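Local coordinates for alpha-toxin (Clostridium novyi, PDB 2VK9), which is a large clostridial toxin, represented here by its catalytic domain, which has the GT-A type of fold and a helical N-terminal region, at residues A[93-98]-A[360-365]; A[85-90]-A[364-369]; A[180-185]-A[424-429]. One frame throughout, in Å; residues are numbered along the deposited sequence.

Contacts 1 and 2 lie side by side, their centres 12 Å apart. Both use the loop before strand 371-376 and share Lys364 and Ile365. Contact 1 joins that loop to the connection leading into strand 99-103. Contact 2 packs the following turn, from Ser366 to Glu369, against the last part of helix 69-90. Contact 3 is on the opposite side of the chain's centre, about 49 Å from either centre, and joins helices 173-195 and 426-440. Contact 2 is buried and mixes apolar packing with serine hydroxyls. Contacts 1 and 3 are partly buried. Contact 1 relies on backbone hydrogen bonds and a salt bridge, whereas contact 3 has aromatic packing and no hydrogen bond between its segments.

Contact 1: A[93-98]-A[360-365]; sequences STIASK and LGDIKI
Ile95 and Lys364 face each other as the non-hydrogen-bonded pair of an isolated antiparallel beta bridge. It joins the loop before strand 99-103 to the loop before strand 371-376. Ile365 N donates to Thr94 O at 3.1 Å. On the other side of the pair, Ala96 N donates to Ile363 O at 3.0 Å. Water 1 continues the link, giving a proton to Ala96 O and accepting one from Ile363 N.

The Thr94 hydroxyl adds a side-chain bond. OG1 sits between the backbone N and the carbonyl carbon (chi1 69°). From there it donates to Ile365 O at 2.8 Å, coming from above the carbonyl plane, 44° out of it.

Asp362 can be followed outward. Its CB rests 4.0 Å from Ile95 CG2, the two side chains crossing at a slant. Its CG is turned to the ammonium group, 3.9 Å from Lys98 NZ. At the tip, Asp362 OD1 forms a salt bridge with Lys98 NZ at 2.7 Å, met almost along the C-O bond. The lysine chain is extended beyond CG, which carries NZ to this carboxylate. NZ has a second acidic partner in Asp126.

On the inner side Ala96 CB meets Ile365 CG2 at 4.0 Å, and both residues also touch Ile390 of strand 382-391. The chemistry therefore divides: main-chain bonds fix the register, apolar groups face the sheet, and two acids share one lysine, which would favour its charged form.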
# COMPACT_ATOMS: atom_id res chain seq x y z
N SER A 93 -10.29 16.51 20.34
CA SER A 93 -9.33 17.63 20.33
C SER A 93 -7.88 17.22 19.96
O SER A 93 -6.92 17.62 20.63
CB SER A 93 -9.39 18.39 21.66
OG SER A 93 -8.67 17.70 22.68
N THR A 94 -7.73 16.42 18.92
CA THR A 94 -6.43 16.14 18.32
C THR A 94 -6.64 15.92 16.83
O THR A 94 -7.52 15.16 16.43
CB THR A 94 -5.70 14.89 18.91
OG1 THR A 94 -6.39 13.69 18.55
CG2 THR A 94 -5.59 14.97 20.44
N ILE A 95 -5.84 16.61 16.02
CA ILE A 95 -5.98 16.55 14.57
C ILE A 95 -4.67 16.18 13.86
O ILE A 95 -3.58 16.32 14.42
CB ILE A 95 -6.54 17.88 14.02
CG1 ILE A 95 -5.58 19.03 14.31
CG2 ILE A 95 -7.93 18.15 14.61
CD1 ILE A 95 -5.84 20.24 13.48
N ALA A 96 -4.80 15.69 12.63
CA ALA A 96 -3.65 15.34 11.81
C ALA A 96 -2.94 16.59 11.36
O ALA A 96 -3.58 17.60 11.08
CB ALA A 96 -4.09 14.55 10.63
N SER A 97 -1.61 16.53 11.29
CA SER A 97 -0.82 17.64 10.75
C SER A 97 -1.37 18.05 9.39
O SER A 97 -1.83 17.20 8.62
CB SER A 97 0.65 17.26 10.62
OG SER A 97 1.20 16.90 11.87
N LYS A 98 -1.31 19.34 9.08
CA LYS A 98 -1.82 19.83 7.81
C LYS A 98 -0.76 19.78 6.72
O LYS A 98 -0.33 20.79 6.16
CB LYS A 98 -2.48 21.19 7.96
CG LYS A 98 -3.80 21.02 8.67
CD LYS A 98 -4.61 22.25 8.70
CE LYS A 98 -5.88 21.98 9.44
NZ LYS A 98 -6.84 23.10 9.20
N LEU A 360 -10.50 19.01 2.91
CA LEU A 360 -10.06 18.04 3.92
C LEU A 360 -10.40 18.50 5.34
O LEU A 360 -10.82 17.69 6.17
CB LEU A 360 -8.56 17.77 3.82
CG LEU A 360 -8.08 16.83 2.72
CD1 LEU A 360 -6.58 16.94 2.56
CD2 LEU A 360 -8.48 15.43 3.05
N GLY A 361 -10.23 19.80 5.59
CA GLY A 361 -10.46 20.39 6.89
C GLY A 361 -9.56 19.85 7.98
O GLY A 361 -8.43 19.41 7.73
N ASP A 362 -10.07 19.88 9.21
CA ASP A 362 -9.39 19.34 10.38
C ASP A 362 -9.83 17.91 10.52
O ASP A 362 -11.03 17.64 10.63
CB ASP A 362 -9.79 20.11 11.63
CG ASP A 362 -9.64 21.61 11.47
OD1 ASP A 362 -8.63 22.04 10.86
OD2 ASP A 362 -10.53 22.36 11.94
N ILE A 363 -8.87 16.98 10.52
CA ILE A 363 -9.19 15.56 10.64
C ILE A 363 -8.85 15.06 12.04
O ILE A 363 -7.67 14.93 12.38
CB ILE A 363 -8.42 14.73 9.58
CG1 ILE A 363 -8.70 15.26 8.17
CG2 ILE A 363 -8.76 13.24 9.71
CD1 ILE A 363 -7.68 14.85 7.12
N LYS A 364 -9.87 14.77 12.85
CA LYS A 364 -9.64 14.17 14.18
C LYS A 364 -8.97 12.80 14.06
O LYS A 364 -9.44 11.95 13.31
CB LYS A 364 -10.93 14.03 15.00
CG LYS A 364 -11.92 15.17 14.95
CD LYS A 364 -11.50 16.36 15.78
CE LYS A 364 -12.61 17.44 15.74
NZ LYS A 364 -12.09 18.83 15.99
N ILE A 365 -7.90 12.57 14.79
CA ILE A 365 -7.22 11.29 14.71
C ILE A 365 -6.57 10.91 16.03
O ILE A 365 -5.89 11.72 16.66
CB ILE A 365 -6.20 11.23 13.55
CG1 ILE A 365 -5.61 9.82 13.43
CG2 ILE A 365 -5.10 12.24 13.74
CD1 ILE A 365 -5.02 9.50 12.08
O HOH W 1 -6.27 17.62 10.06

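Contact 2: A[85-90]-A[364-369]; sequences ELIKNS and KISQLE
Ile87, on the last turns of helix 69-90, packs against Leu368 and Ser366 of a type I beta turn that runs from Ser366 to Glu369. The contact is buried. It joins the end of the helix to the loop before strand 371-376. The two branches of Ile87 have different neighbours. Its CG1 meets Leu368 CD1 at 3.9 Å. Its CG2 lies 4.1 Å from Ser366 CB and also touches the Glu369 carboxylate.

Leu368 presents the same CD1 methyl to Leu86 CD2, at 3.9 Å, with the two leucine side chains crossing at about a right angle. The methyl thus touches two consecutive residues of the helix, Leu86 and Ile87. Leu86 in turn touches Ile45 of helix 42-62.

Ser366 OG lies anti to its own backbone N (chi1 -179°), which turns it to the helix end. There it approaches Ser90 OG as a hydrogen-bond donor, but the modelled bond is very short and its length is doubtful. Arg91 forms a salt bridge with Glu369 OE2, and this same oxygen holds the start of the turn. Ser366 N donates to Glu369 OE2 at 2.9 Å, almost straight at 175°, reaching OE2 from the anti side and 23° out of the carboxylate plane.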
# COMPACT_ATOMS: atom_id res chain seq x y z
N GLU A 85 -13.12 2.08 22.68
CA GLU A 85 -13.55 3.27 23.40
C GLU A 85 -12.41 4.26 23.59
O GLU A 85 -12.60 5.46 23.51
CB GLU A 85 -14.16 2.91 24.76
CG GLU A 85 -15.62 2.44 24.71
CD GLU A 85 -16.57 3.46 24.07
OE1 GLU A 85 -16.56 4.65 24.48
OE2 GLU A 85 -17.34 3.05 23.16
N LEU A 86 -11.22 3.72 23.83
CA LEU A 86 -10.05 4.56 24.06
C LEU A 86 -9.68 5.31 22.79
O LEU A 86 -9.34 6.49 22.85
CB LEU A 86 -8.86 3.72 24.54
CG LEU A 86 -7.62 4.52 24.95
CD1 LEU A 86 -7.91 5.42 26.17
CD2 LEU A 86 -6.43 3.60 25.23
N ILE A 87 -9.77 4.63 21.65
CA ILE A 87 -9.48 5.22 20.36
C ILE A 87 -10.46 6.34 20.08
O ILE A 87 -10.05 7.44 19.74
CB ILE A 87 -9.53 4.16 19.24
CG1 ILE A 87 -8.29 3.27 19.31
CG2 ILE A 87 -9.62 4.80 17.87
CD1 ILE A 87 -8.43 2.00 18.49
N LYS A 88 -11.75 6.08 20.28
CA LYS A 88 -12.80 7.05 19.97
C LYS A 88 -12.72 8.35 20.76
O LYS A 88 -13.03 9.41 20.22
CB LYS A 88 -14.19 6.43 20.12
CG LYS A 88 -14.59 5.63 18.90
CD LYS A 88 -15.94 4.95 19.07
CE LYS A 88 -16.15 3.92 17.95
NZ LYS A 88 -17.38 3.08 18.17
N ASN A 89 -12.31 8.28 22.02
CA ASN A 89 -12.28 9.51 22.82
C ASN A 89 -10.87 10.09 22.99
O ASN A 89 -10.68 11.09 23.67
CB ASN A 89 -13.04 9.35 24.14
CG ASN A 89 -12.18 8.81 25.26
OD1 ASN A 89 -11.75 7.65 25.23
ND2 ASN A 89 -11.92 9.64 26.26
N SER A 90 -9.90 9.46 22.34
CA SER A 90 -8.56 10.03 22.26
C SER A 90 -8.40 10.72 20.92
O SER A 90 -7.38 11.35 20.66
CB SER A 90 -7.49 8.95 22.44
OG SER A 90 -7.60 7.94 21.45
N LYS A 364 -9.87 14.77 12.85
CA LYS A 364 -9.64 14.17 14.18
C LYS A 364 -8.97 12.80 14.06
O LYS A 364 -9.44 11.95 13.31
CB LYS A 364 -10.93 14.03 15.00
CG LYS A 364 -11.92 15.17 14.95
CD LYS A 364 -11.50 16.36 15.78
CE LYS A 364 -12.61 17.44 15.74
NZ LYS A 364 -12.09 18.83 15.99
N ILE A 365 -7.90 12.57 14.79
CA ILE A 365 -7.22 11.29 14.71
C ILE A 365 -6.57 10.91 16.03
O ILE A 365 -5.89 11.72 16.66
CB ILE A 365 -6.20 11.23 13.55
CG1 ILE A 365 -5.61 9.82 13.43
CG2 ILE A 365 -5.10 12.24 13.74
CD1 ILE A 365 -5.02 9.50 12.08
N SER A 366 -6.79 9.67 16.45
CA SER A 366 -6.20 9.16 17.67
C SER A 366 -4.72 8.85 17.44
O SER A 366 -4.36 8.38 16.36
CB SER A 366 -6.94 7.90 18.13
OG SER A 366 -6.39 7.42 19.34
N GLN A 367 -3.88 9.12 18.43
CA GLN A 367 -2.45 8.81 18.33
C GLN A 367 -2.16 7.30 18.26
O GLN A 367 -1.02 6.89 18.05
CB GLN A 367 -1.67 9.43 19.49
CG GLN A 367 -1.95 8.80 20.83
CD GLN A 367 -0.94 9.21 21.90
OE1 GLN A 367 0.27 9.36 21.63
NE2 GLN A 367 -1.44 9.40 23.13
N LEU A 368 -3.20 6.49 18.42
CA LEU A 368 -3.08 5.04 18.37
C LEU A 368 -3.32 4.49 16.97
O LEU A 368 -2.82 3.42 16.64
CB LEU A 368 -4.08 4.40 19.34
CG LEU A 368 -3.94 4.62 20.86
CD1 LEU A 368 -5.18 4.11 21.57
CD2 LEU A 368 -2.69 3.96 21.43
N GLU A 369 -4.08 5.23 16.15
CA GLU A 369 -4.56 4.74 14.85
C GLU A 369 -3.84 5.40 13.65
O GLU A 369 -3.11 6.37 13.80
CB GLU A 369 -6.09 4.94 14.74
CG GLU A 369 -6.56 6.42 14.66
CD GLU A 369 -8.10 6.65 14.76
OE1 GLU A 369 -8.90 5.68 14.60
OE2 GLU A 369 -8.51 7.82 15.00
O HOH W 2 -4.31 11.02 21.20

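Contact 3: A[180-185]-A[424-429]; sequences LIYRYK and ETYDSY
Tyr182 OH is hydrogen-bonded to Cys423 O, the carbonyl just before the 424-429 segment, and it also touches the side chain of Tyr429, 3.5 Å from Tyr429 CD1. Its ring belongs to an aromatic cluster formed with Tyr426 and Tyr429. The cluster joins helix 173-195 to the start of helix 426-440.

Tyr182 CG is anti to its backbone N (chi1 177°), and the ring reaches across to the other helix. Tyr426 CA lies over one face of this ring, 4.0 Å from its centroid and 18° off the normal. This is a CH-pi contact, offset toward the ring's rim. The carbonyl carbon of Glu424 lies at the ring's edge, near its plane. Thr425, at the N-cap position of the second helix, brings its C to 3.6 Å from Tyr182 CE2. The ring is thus set against the backbone where the helix begins.

The other two rings are tilted against it. Tyr182 and Tyr426 have their planes at 44°, and Tyr182 CD1 meets Tyr426 CD1 at 3.5 Å. The tilt to Tyr429 is similar. Here Tyr182 CE1 lies over one face of the Tyr429 ring, 3.6 Å from Tyr429 CG. Both pairs are oblique. Phe420 also meets the Tyr182 ring, at a steep angle, and Leu460 touches both Tyr182 and Tyr429.

No hydrogen bond links the two segments themselves. Apart from the bond to Cys423, the contact rests on packing of rings and backbone. Arg183 lies at the exposed margin. Its charged group stays apart from that of Glu424, with Arg183 NH2 6.3 Å from Glu424 OE2. The closer neighbour of Arg183 NH2 is Thr425 CB, at 4.4 Å.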
# COMPACT_ATOMS: atom_id res chain seq x y z
N LEU A 180 16.22 -14.80 -18.67
CA LEU A 180 17.07 -13.76 -19.23
C LEU A 180 16.94 -12.44 -18.45
O LEU A 180 17.95 -11.77 -18.19
CB LEU A 180 16.74 -13.56 -20.71
CG LEU A 180 17.70 -12.73 -21.56
CD1 LEU A 180 19.05 -13.43 -21.69
CD2 LEU A 180 17.10 -12.43 -22.93
N ILE A 181 15.70 -12.07 -18.11
CA ILE A 181 15.44 -10.92 -17.23
C ILE A 181 16.21 -11.05 -15.92
O ILE A 181 16.78 -10.07 -15.43
CB ILE A 181 13.93 -10.71 -16.97
CG1 ILE A 181 13.25 -10.17 -18.23
CG2 ILE A 181 13.71 -9.74 -15.81
CD1 ILE A 181 11.74 -10.11 -18.16
N TYR A 182 16.24 -12.25 -15.35
CA TYR A 182 17.05 -12.52 -14.17
C TYR A 182 18.50 -12.11 -14.40
O TYR A 182 19.08 -11.41 -13.58
CB TYR A 182 16.97 -13.99 -13.76
CG TYR A 182 17.84 -14.37 -12.58
CD1 TYR A 182 17.41 -14.16 -11.27
CD2 TYR A 182 19.09 -14.95 -12.76
CE1 TYR A 182 18.20 -14.51 -10.18
CE2 TYR A 182 19.90 -15.30 -11.68
CZ TYR A 182 19.44 -15.08 -10.39
OH TYR A 182 20.22 -15.42 -9.31
N ARG A 183 19.08 -12.54 -15.52
CA ARG A 183 20.48 -12.24 -15.84
C ARG A 183 20.75 -10.74 -15.99
O ARG A 183 21.80 -10.26 -15.55
CB ARG A 183 20.91 -12.98 -17.12
CG ARG A 183 21.65 -14.28 -16.88
CD ARG A 183 21.79 -15.07 -18.17
NE ARG A 183 22.53 -16.31 -17.96
CZ ARG A 183 22.23 -17.48 -18.52
NH1 ARG A 183 21.17 -17.59 -19.33
NH2 ARG A 183 22.98 -18.55 -18.26
N TYR A 184 19.81 -10.03 -16.60
CA TYR A 184 19.90 -8.59 -16.75
C TYR A 184 19.92 -7.93 -15.38
O TYR A 184 20.80 -7.11 -15.09
CB TYR A 184 18.73 -8.05 -17.57
CG TYR A 184 18.76 -8.41 -19.05
CD1 TYR A 184 17.59 -8.38 -19.81
CD2 TYR A 184 19.94 -8.78 -19.68
CE1 TYR A 184 17.61 -8.70 -21.17
CE2 TYR A 184 19.97 -9.10 -21.03
CZ TYR A 184 18.80 -9.06 -21.77
OH TYR A 184 18.83 -9.39 -23.12
N LYS A 185 18.96 -8.30 -14.54
CA LYS A 185 18.84 -7.75 -13.19
C LYS A 185 20.09 -8.04 -12.39
O LYS A 185 20.53 -7.22 -11.58
CB LYS A 185 17.62 -8.34 -12.47
CG LYS A 185 16.30 -7.90 -13.05
CD LYS A 185 15.14 -8.50 -12.29
CE LYS A 185 13.94 -7.56 -12.29
NZ LYS A 185 12.96 -7.88 -11.21
N GLU A 424 23.96 -18.11 -10.49
CA GLU A 424 24.31 -17.47 -11.75
C GLU A 424 23.21 -17.61 -12.81
O GLU A 424 23.20 -16.87 -13.80
CB GLU A 424 25.63 -18.02 -12.27
CG GLU A 424 26.37 -17.07 -13.21
CD GLU A 424 27.65 -17.68 -13.79
OE1 GLU A 424 28.19 -18.64 -13.19
OE2 GLU A 424 28.11 -17.20 -14.85
N THR A 425 22.29 -18.54 -12.60
CA THR A 425 21.14 -18.73 -13.48
C THR A 425 19.83 -18.78 -12.68
O THR A 425 19.85 -19.10 -11.49
CB THR A 425 21.30 -19.97 -14.41
OG1 THR A 425 20.06 -20.26 -15.07
CG2 THR A 425 21.74 -21.21 -13.62
N TYR A 426 18.72 -18.47 -13.33
CA TYR A 426 17.42 -18.40 -12.65
C TYR A 426 16.92 -19.75 -12.14
O TYR A 426 16.31 -19.82 -11.07
CB TYR A 426 16.37 -17.76 -13.56
CG TYR A 426 15.06 -17.45 -12.87
CD1 TYR A 426 15.02 -16.66 -11.72
CD2 TYR A 426 13.85 -17.92 -13.39
CE1 TYR A 426 13.80 -16.35 -11.10
CE2 TYR A 426 12.64 -17.62 -12.78
CZ TYR A 426 12.62 -16.84 -11.64
OH TYR A 426 11.43 -16.55 -11.03
N ASP A 427 17.15 -20.80 -12.92
CA ASP A 427 16.82 -22.17 -12.53
C ASP A 427 17.48 -22.47 -11.20
O ASP A 427 16.83 -22.90 -10.25
CB ASP A 427 17.34 -23.17 -13.58
CG ASP A 427 16.47 -23.25 -14.83
OD1 ASP A 427 15.26 -22.92 -14.77
OD2 ASP A 427 17.01 -23.66 -15.88
N SER A 428 18.79 -22.22 -11.15
CA SER A 428 19.59 -22.45 -9.95
C SER A 428 19.11 -21.55 -8.81
O SER A 428 19.16 -21.94 -7.64
CB SER A 428 21.07 -22.21 -10.28
OG SER A 428 21.89 -22.27 -9.12
N TYR A 429 18.64 -20.35 -9.17
CA TYR A 429 18.11 -19.39 -8.21
C TYR A 429 16.87 -19.94 -7.49
O TYR A 429 16.87 -20.00 -6.26
CB TYR A 429 17.82 -18.03 -8.86
CG TYR A 429 17.06 -17.06 -7.97
CD1 TYR A 429 17.72 -16.33 -6.97
CD2 TYR A 429 15.68 -16.91 -8.10
CE1 TYR A 429 17.02 -15.45 -6.14
CE2 TYR A 429 14.97 -16.04 -7.27
CZ TYR A 429 15.65 -15.32 -6.29
OH TYR A 429 14.94 -14.46 -5.48